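Local coordinates for protein arabinose metabolism transcriptional repressor (Bacillus subtilis, PDB 5D4S) that binds operator DNA through a GntR-family winged helix-turn-helix domain and probably represses arabinose metabolism genes, at residues E30-S33 with S34-N37; E50-L53 with M54-G58. One frame throughout, in Å; residues are numbered along the deposited sequence.

Along the chain the two contacts come in series: contact 1 closes at the C-terminal end of helix 24-35 before contact 2 opens at the start of helix 50-57. Each is local, made by side chains and backbone of neighbouring turns, so neither closes a long loop and they neither nest nor cross. Their centres lie 15 Å apart, yet they touch. Glu31 CG packs on Phe57 CZ at 3.5 Å, Trp35 CH2 reaches Leu53 CD2 at 4.0 Å, and Ile32 meets Leu53 as well. These side chains tie the first helix of the winged helix-turn-helix domain to the second, which carries the DNA phosphate contact at its N terminus.

Contact 1: residues E30-S33 with S34-N37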
ATOM      1  N   GLU B  30       0.723  12.656   1.819  1.00 29.41           N
ATOM      2  CA  GLU B  30       0.556  13.884   2.583  1.00 33.96           C
ATOM      3  C   GLU B  30      -0.223  14.935   1.791  1.00 37.76           C
ATOM      4  O   GLU B  30      -1.104  15.598   2.335  1.00 39.69           O
ATOM      5  CB  GLU B  30       1.907  14.456   3.013  1.00 38.71           C
ATOM      6  CG  GLU B  30       2.282  14.095   4.439  1.00 52.08           C
ATOM      7  CD  GLU B  30       3.547  14.793   4.917  1.00 58.57           C
ATOM      8  OE1 GLU B  30       4.003  15.744   4.243  1.00 57.05           O
ATOM      9  OE2 GLU B  30       4.080  14.389   5.973  1.00 63.12           O
ATOM     10  N   GLU B  31       0.101  15.086   0.510  1.00 36.10           N
ATOM     11  CA  GLU B  31      -0.589  16.090  -0.301  1.00 39.75           C
ATOM     12  C   GLU B  31      -2.063  15.696  -0.486  1.00 34.68           C
ATOM     13  O   GLU B  31      -2.971  16.480  -0.213  1.00 39.89           O
ATOM     14  CB  GLU B  31       0.118  16.260  -1.649  1.00 36.89           C
ATOM     15  CG  GLU B  31      -0.520  17.290  -2.579  1.00 50.19           C
ATOM     16  CD  GLU B  31      -0.144  18.713  -2.226  1.00 62.38           C
ATOM     17  OE1 GLU B  31       0.699  18.896  -1.324  1.00 65.71           O
ATOM     18  OE2 GLU B  31      -0.690  19.649  -2.854  1.00 71.09           O
ATOM     19  N   ILE B  32      -2.303  14.464  -0.916  1.00 29.02           N
ATOM     20  CA  ILE B  32      -3.670  14.018  -1.132  1.00 32.44           C
ATOM     21  C   ILE B  32      -4.471  14.146   0.160  1.00 38.63           C
ATOM     22  O   ILE B  32      -5.602  14.633   0.147  1.00 35.58           O
ATOM     23  CB  ILE B  32      -3.721  12.582  -1.657  1.00 26.25           C
ATOM     24  CG1 ILE B  32      -3.124  12.535  -3.072  1.00 27.07           C
ATOM     25  CG2 ILE B  32      -5.163  12.093  -1.726  1.00 35.76           C
ATOM     26  CD1 ILE B  32      -3.125  11.123  -3.715  1.00 27.48           C
ATOM     27  N   SER B  33      -3.874  13.779   1.289  1.00 35.50           N
ATOM     28  CA  SER B  33      -4.625  13.872   2.530  1.00 37.19           C
ATOM     29  C   SER B  33      -4.795  15.335   2.928  1.00 40.77           C
ATOM     30  O   SER B  33      -5.732  15.670   3.653  1.00 41.28           O
ATOM     31  CB  SER B  33      -3.960  13.068   3.643  1.00 43.15           C
ATOM     32  OG  SER B  33      -2.557  13.195   3.584  1.00 60.07           O
ATOM     33  N   SER B  34      -3.915  16.210   2.436  1.00 35.77           N
ATOM     34  CA  SER B  34      -4.045  17.639   2.716  1.00 42.28           C
ATOM     35  C   SER B  34      -5.184  18.234   1.892  1.00 40.27           C
ATOM     36  O   SER B  34      -5.760  19.235   2.281  1.00 45.29           O
ATOM     37  CB  SER B  34      -2.748  18.402   2.423  1.00 47.37           C
ATOM     38  OG  SER B  34      -2.644  18.690   1.031  1.00 47.62           O
ATOM     39  N   TRP B  35      -5.499  17.621   0.752  1.00 40.56           N
ATOM     40  CA  TRP B  35      -6.665  18.036  -0.041  1.00 39.72           C
ATOM     41  C   TRP B  35      -7.959  17.726   0.705  1.00 41.98           C
ATOM     42  O   TRP B  35      -8.845  18.564   0.821  1.00 41.00           O
ATOM     43  CB  TRP B  35      -6.681  17.338  -1.393  1.00 36.28           C
ATOM     44  CG  TRP B  35      -5.512  17.646  -2.259  1.00 28.21           C
ATOM     45  CD1 TRP B  35      -4.642  18.700  -2.141  1.00 34.97           C
ATOM     46  CD2 TRP B  35      -5.087  16.896  -3.389  1.00 33.63           C
ATOM     47  NE1 TRP B  35      -3.692  18.637  -3.135  1.00 34.79           N
ATOM     48  CE2 TRP B  35      -3.950  17.539  -3.919  1.00 34.92           C
ATOM     49  CE3 TRP B  35      -5.566  15.734  -4.017  1.00 31.45           C
ATOM     50  CZ2 TRP B  35      -3.273  17.058  -5.035  1.00 33.26           C
ATOM     51  CZ3 TRP B  35      -4.897  15.256  -5.123  1.00 32.16           C
ATOM     52  CH2 TRP B  35      -3.757  15.914  -5.619  1.00 33.43           C
ATOM     53  N   ILE B  36      -8.065  16.499   1.207  1.00 35.89           N
ATOM     54  CA  ILE B  36      -9.022  16.197   2.258  1.00 43.94           C
ATOM     55  C   ILE B  36      -8.526  16.998   3.462  1.00 53.63           C
ATOM     56  O   ILE B  36      -7.511  17.663   3.360  1.00 63.29           O
ATOM     57  CB  ILE B  36      -9.093  14.680   2.551  1.00 43.14           C
ATOM     58  CG1 ILE B  36      -8.918  13.892   1.256  1.00 40.53           C
ATOM     59  CG2 ILE B  36     -10.423  14.300   3.195  1.00 46.27           C
ATOM     60  CD1 ILE B  36      -8.942  12.395   1.452  1.00 45.44           C
ATOM     61  N   ASN B  37      -9.204  16.948   4.599  1.00 59.78           N
ATOM     62  CA  ASN B  37      -8.878  17.843   5.722  1.00 63.77           C
ATOM     63  C   ASN B  37      -9.161  19.295   5.344  1.00 57.88           C
ATOM     64  O   ASN B  37      -9.998  19.933   5.969  1.00 58.36           O
ATOM     65  CB  ASN B  37      -7.412  17.719   6.190  1.00 65.81           C
ATOM     66  CG  ASN B  37      -7.021  16.298   6.556  1.00 70.48           C
ATOM     67  OD1 ASN B  37      -7.771  15.347   6.330  1.00 70.03           O
ATOM     68  ND2 ASN B  37      -5.825  16.147   7.116  1.00 73.86           N
TER
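The last turn of helix 24-35 joins residues 30-33 to 34-37 through backbone bonds from Ser34 N to Glu30 O, Trp35 N to Glu31 O and Ile36 N to Ile32 O, the last at 3.3 Å with an N-H...O angle of 161°. Glu31 O takes a second donor: Ser34 OG gives it a 2.6 Å bond in the carbonyl plane, on a lone pair. That hydroxyl sits between its own backbone N and carbonyl carbon, from where it turns back to the preceding turn. Glu31 also grips Trp35 by its side chain. Glu31 CG, anti to the backbone N, lies 3.5 Å from Trp35 NE1; the bend at chi2 (80°) then turns the carboxylate so that NE1 donates to Glu31 OE2 over 3.2 Å. This bond is tilted from both groups: the nitrogen stands above the carboxylate plane, which is nearly perpendicular to the indole (88°). One indole face carries Glu31 O and Ile32 CA near its rim, the latter a CH-pi contact 4.2 Å from the six-membered ring's centroid, and Ile32 CG1 lies 3.8 Å from Trp35 CZ3. Ser33 OG instead bonds to Lys29 O. Ile36 is the first residue to leave helical angles. These are i to i+3 and i to i+4 contacts of an alpha-helix, here in the last turn of the first helix of a GntR-type winged helix-turn-helix domain.

Contact 2: residues E50-L53 with M54-G58; sequences ENEL and MQQFG. With nucleotides of chain C.
Glu50 and Met54 begin the i to i+4 bonding of helix 50-57, the first helix of the helix-turn-helix, with Met54 N to Glu50 O at 2.9 Å. The same pattern links Gln55 to Asn51, Gln56 to Glu52 and Phe57 to Leu53. The tight, apolar part is Leu53 with Phe57. They run side by side, pointing the same way, with Leu53 CD2 3.9 Å from Phe57 CE2, while Leu53 O lies at the edge of the phenyl ring, near its plane. Ile64 and Ile68 of helix 61-74 touch Leu53 as well, and Val28 of helix 24-35 touches Phe57. Met54 bridges from Arg61 and Ile64, which its side chain touches, to the exposed Asn51: with chi1 at -68°, Met54 CG comes to 3.0 Å from Glu50 O, and Met54 SD passes alongside the Asn51 amide, 4.1 Å from Asn51 CG.

On the looser, solvent side Asn51 and Gln55 are exposed. Gln56 is partly exposed and also touches Glu9; its extended chain lies along the preceding turn, Gln56 CG 3.1 Å from Glu52 O and Gln56 NE2 4.0 Å from Glu52 CB. With an alanine here the chain beyond CB is gone, which is likely to leave Glu52 O less shielded and Glu52 CB without its neighbour NE2. Gly58 ends the helix with positive phi. At the other end Glu50 OE1 and OE2 form salt bridges to Arg61 and Arg65, and Glu50 N donates to the phosphate oxygen OP2 of DT8 of chain C at 2.8 Å, with a nearly straight N-H...O angle of 177°.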
ATOM      1  N   GLU B  50      -5.466   8.031 -11.704  1.00 25.77           N
ATOM      2  CA  GLU B  50      -4.095   7.633 -11.430  1.00 27.39           C
ATOM      3  C   GLU B  50      -3.169   8.260 -12.453  1.00 30.16           C
ATOM      4  O   GLU B  50      -2.087   8.679 -12.108  1.00 25.01           O
ATOM      5  CB  GLU B  50      -3.961   6.097 -11.418  1.00 27.61           C
ATOM      6  CG  GLU B  50      -4.546   5.481 -10.153  1.00 29.68           C
ATOM      7  CD  GLU B  50      -4.642   3.948 -10.210  1.00 33.76           C
ATOM      8  OE1 GLU B  50      -4.110   3.330 -11.159  1.00 32.93           O
ATOM      9  OE2 GLU B  50      -5.268   3.365  -9.303  1.00 28.83           O
ATOM     10  N   ASN B  51      -3.596   8.362 -13.705  1.00 26.64           N
ATOM     11  CA  ASN B  51      -2.732   8.961 -14.721  1.00 27.91           C
ATOM     12  C   ASN B  51      -2.545  10.480 -14.546  1.00 26.68           C
ATOM     13  O   ASN B  51      -1.456  11.022 -14.803  1.00 33.01           O
ATOM     14  CB  ASN B  51      -3.268   8.662 -16.116  1.00 34.61           C
ATOM     15  CG  ASN B  51      -2.734   7.354 -16.650  1.00 55.46           C
ATOM     16  OD1 ASN B  51      -1.844   7.334 -17.499  1.00 68.23           O
ATOM     17  ND2 ASN B  51      -3.245   6.248 -16.121  1.00 49.56           N
ATOM     18  N   GLU B  52      -3.610  11.145 -14.113  1.00 31.87           N
ATOM     19  CA  GLU B  52      -3.543  12.566 -13.794  1.00 30.23           C
ATOM     20  C   GLU B  52      -2.590  12.769 -12.621  1.00 33.46           C
ATOM     21  O   GLU B  52      -1.772  13.687 -12.631  1.00 33.55           O
ATOM     22  CB  GLU B  52      -4.925  13.118 -13.471  1.00 25.81           C
ATOM     23  CG  GLU B  52      -5.805  13.228 -14.719  1.00 24.85           C
ATOM     24  CD  GLU B  52      -7.221  13.609 -14.414  1.00 31.53           C
ATOM     25  OE1 GLU B  52      -7.649  13.440 -13.255  1.00 34.77           O
ATOM     26  OE2 GLU B  52      -7.907  14.094 -15.335  1.00 46.93           O
ATOM     27  N   LEU B  53      -2.696  11.907 -11.618  1.00 23.85           N
ATOM     28  CA  LEU B  53      -1.821  12.006 -10.447  1.00 30.21           C
ATOM     29  C   LEU B  53      -0.359  11.735 -10.812  1.00 29.41           C
ATOM     30  O   LEU B  53       0.545  12.416 -10.312  1.00 34.06           O
ATOM     31  CB  LEU B  53      -2.283  11.054  -9.344  1.00 30.11           C
ATOM     32  CG  LEU B  53      -3.630  11.447  -8.730  1.00 33.66           C
ATOM     33  CD1 LEU B  53      -4.121  10.395  -7.757  1.00 34.74           C
ATOM     34  CD2 LEU B  53      -3.556  12.811  -8.057  1.00 38.71           C
ATOM     35  N   MET B  54      -0.132  10.747 -11.676  1.00 31.64           N
ATOM     36  CA  MET B  54       1.210  10.436 -12.180  1.00 33.68           C
ATOM     37  C   MET B  54       1.843  11.659 -12.807  1.00 32.15           C
ATOM     38  O   MET B  54       2.989  12.012 -12.512  1.00 27.75           O
ATOM     39  CB  MET B  54       1.165   9.325 -13.229  1.00 32.77           C
ATOM     40  CG  MET B  54       0.782   7.975 -12.708  1.00 31.85           C
ATOM     41  SD  MET B  54       0.474   6.865 -14.091  1.00 34.61           S
ATOM     42  CE  MET B  54       2.048   6.950 -14.922  1.00 33.25           C
ATOM     43  N   GLN B  55       1.087  12.294 -13.696  1.00 32.68           N
ATOM     44  CA  GLN B  55       1.614  13.449 -14.413  1.00 36.70           C
ATOM     45  C   GLN B  55       1.760  14.665 -13.509  1.00 33.65           C
ATOM     46  O   GLN B  55       2.669  15.476 -13.679  1.00 34.63           O
ATOM     47  CB  GLN B  55       0.720  13.773 -15.614  1.00 41.56           C
ATOM     48  CG  GLN B  55       0.794  12.712 -16.704  1.00 59.53           C
ATOM     49  CD  GLN B  55      -0.458  12.649 -17.567  1.00 78.42           C
ATOM     50  OE1 GLN B  55      -1.356  13.486 -17.447  1.00 88.63           O
ATOM     51  NE2 GLN B  55      -0.522  11.651 -18.447  1.00 79.36           N
ATOM     52  N   GLN B  56       0.879  14.801 -12.531  1.00 27.60           N
ATOM     53  CA  GLN B  56       0.879  16.028 -11.756  1.00 31.30           C
ATOM     54  C   GLN B  56       1.895  15.986 -10.605  1.00 34.41           C
ATOM     55  O   GLN B  56       2.417  17.029 -10.197  1.00 35.42           O
ATOM     56  CB  GLN B  56      -0.537  16.317 -11.262  1.00 34.42           C
ATOM     57  CG  GLN B  56      -1.424  16.788 -12.440  1.00 43.82           C
ATOM     58  CD  GLN B  56      -2.913  16.723 -12.168  1.00 48.73           C
ATOM     59  OE1 GLN B  56      -3.346  16.519 -11.038  1.00 53.27           O
ATOM     60  NE2 GLN B  56      -3.704  16.886 -13.218  1.00 54.94           N
ATOM     61  N   PHE B  57       2.200  14.788 -10.121  1.00 28.09           N
ATOM     62  CA  PHE B  57       3.239  14.607  -9.091  1.00 30.05           C
ATOM     63  C   PHE B  57       4.577  14.179  -9.689  1.00 31.78           C
ATOM     64  O   PHE B  57       5.608  14.155  -8.992  1.00 30.78           O
ATOM     65  CB  PHE B  57       2.792  13.575  -8.050  1.00 29.75           C
ATOM     66  CG  PHE B  57       1.790  14.108  -7.070  1.00 34.37           C
ATOM     67  CD1 PHE B  57       2.147  15.081  -6.155  1.00 35.56           C
ATOM     68  CD2 PHE B  57       0.489  13.632  -7.057  1.00 32.93           C
ATOM     69  CE1 PHE B  57       1.227  15.582  -5.254  1.00 36.46           C
ATOM     70  CE2 PHE B  57      -0.433  14.132  -6.164  1.00 33.85           C
ATOM     71  CZ  PHE B  57      -0.063  15.105  -5.258  1.00 38.94           C
ATOM     72  N   GLY B  58       4.568  13.822 -10.969  1.00 27.96           N
ATOM     73  CA  GLY B  58       5.795  13.435 -11.652  1.00 29.38           C
ATOM     74  C   GLY B  58       6.398  12.153 -11.113  1.00 37.45           C
ATOM     75  O   GLY B  58       7.624  12.048 -10.943  1.00 29.50           O
TER
ATOM     76  P    DT C   8      -8.616   5.829 -11.631  1.00 27.55           P
ATOM     77  OP1  DT C   8      -9.036   6.735 -10.542  1.00 26.35           O
ATOM     78  OP2  DT C   8      -7.385   6.103 -12.430  1.00 26.63           O
ATOM     79  O5'  DT C   8      -8.675   4.323 -11.111  1.00 28.34           O
ATOM     80  C5'  DT C   8      -9.837   3.892 -10.397  1.00 22.80           C
ATOM     81  C4'  DT C   8      -9.874   2.386 -10.231  1.00 27.20           C
ATOM     82  O4'  DT C   8      -9.728   1.748 -11.529  1.00 28.47           O
ATOM     83  C3'  DT C   8      -8.775   1.793  -9.336  1.00 26.05           C
ATOM     84  O3'  DT C   8      -9.330   0.745  -8.562  1.00 30.10           O
ATOM     85  C2'  DT C   8      -7.773   1.260 -10.353  1.00 25.07           C
ATOM     86  C1'  DT C   8      -8.708   0.791 -11.459  1.00 27.81           C
ATOM     87  N1   DT C   8      -8.055   0.672 -12.791  1.00 23.09           N
ATOM     88  C2   DT C   8      -8.204  -0.497 -13.490  1.00 26.31           C
ATOM     89  O2   DT C   8      -8.879  -1.426 -13.100  1.00 32.75           O
ATOM     90  N3   DT C   8      -7.564  -0.530 -14.682  1.00 27.58           N
ATOM     91  C4   DT C   8      -6.781   0.451 -15.234  1.00 27.51           C
ATOM     92  O4   DT C   8      -6.241   0.309 -16.332  1.00 30.48           O
ATOM     93  C5   DT C   8      -6.643   1.647 -14.441  1.00 32.29           C
ATOM     94  C7   DT C   8      -5.800   2.786 -14.933  1.00 28.51           C
ATOM     95  C6   DT C   8      -7.281   1.697 -13.265  1.00 25.74           C
TER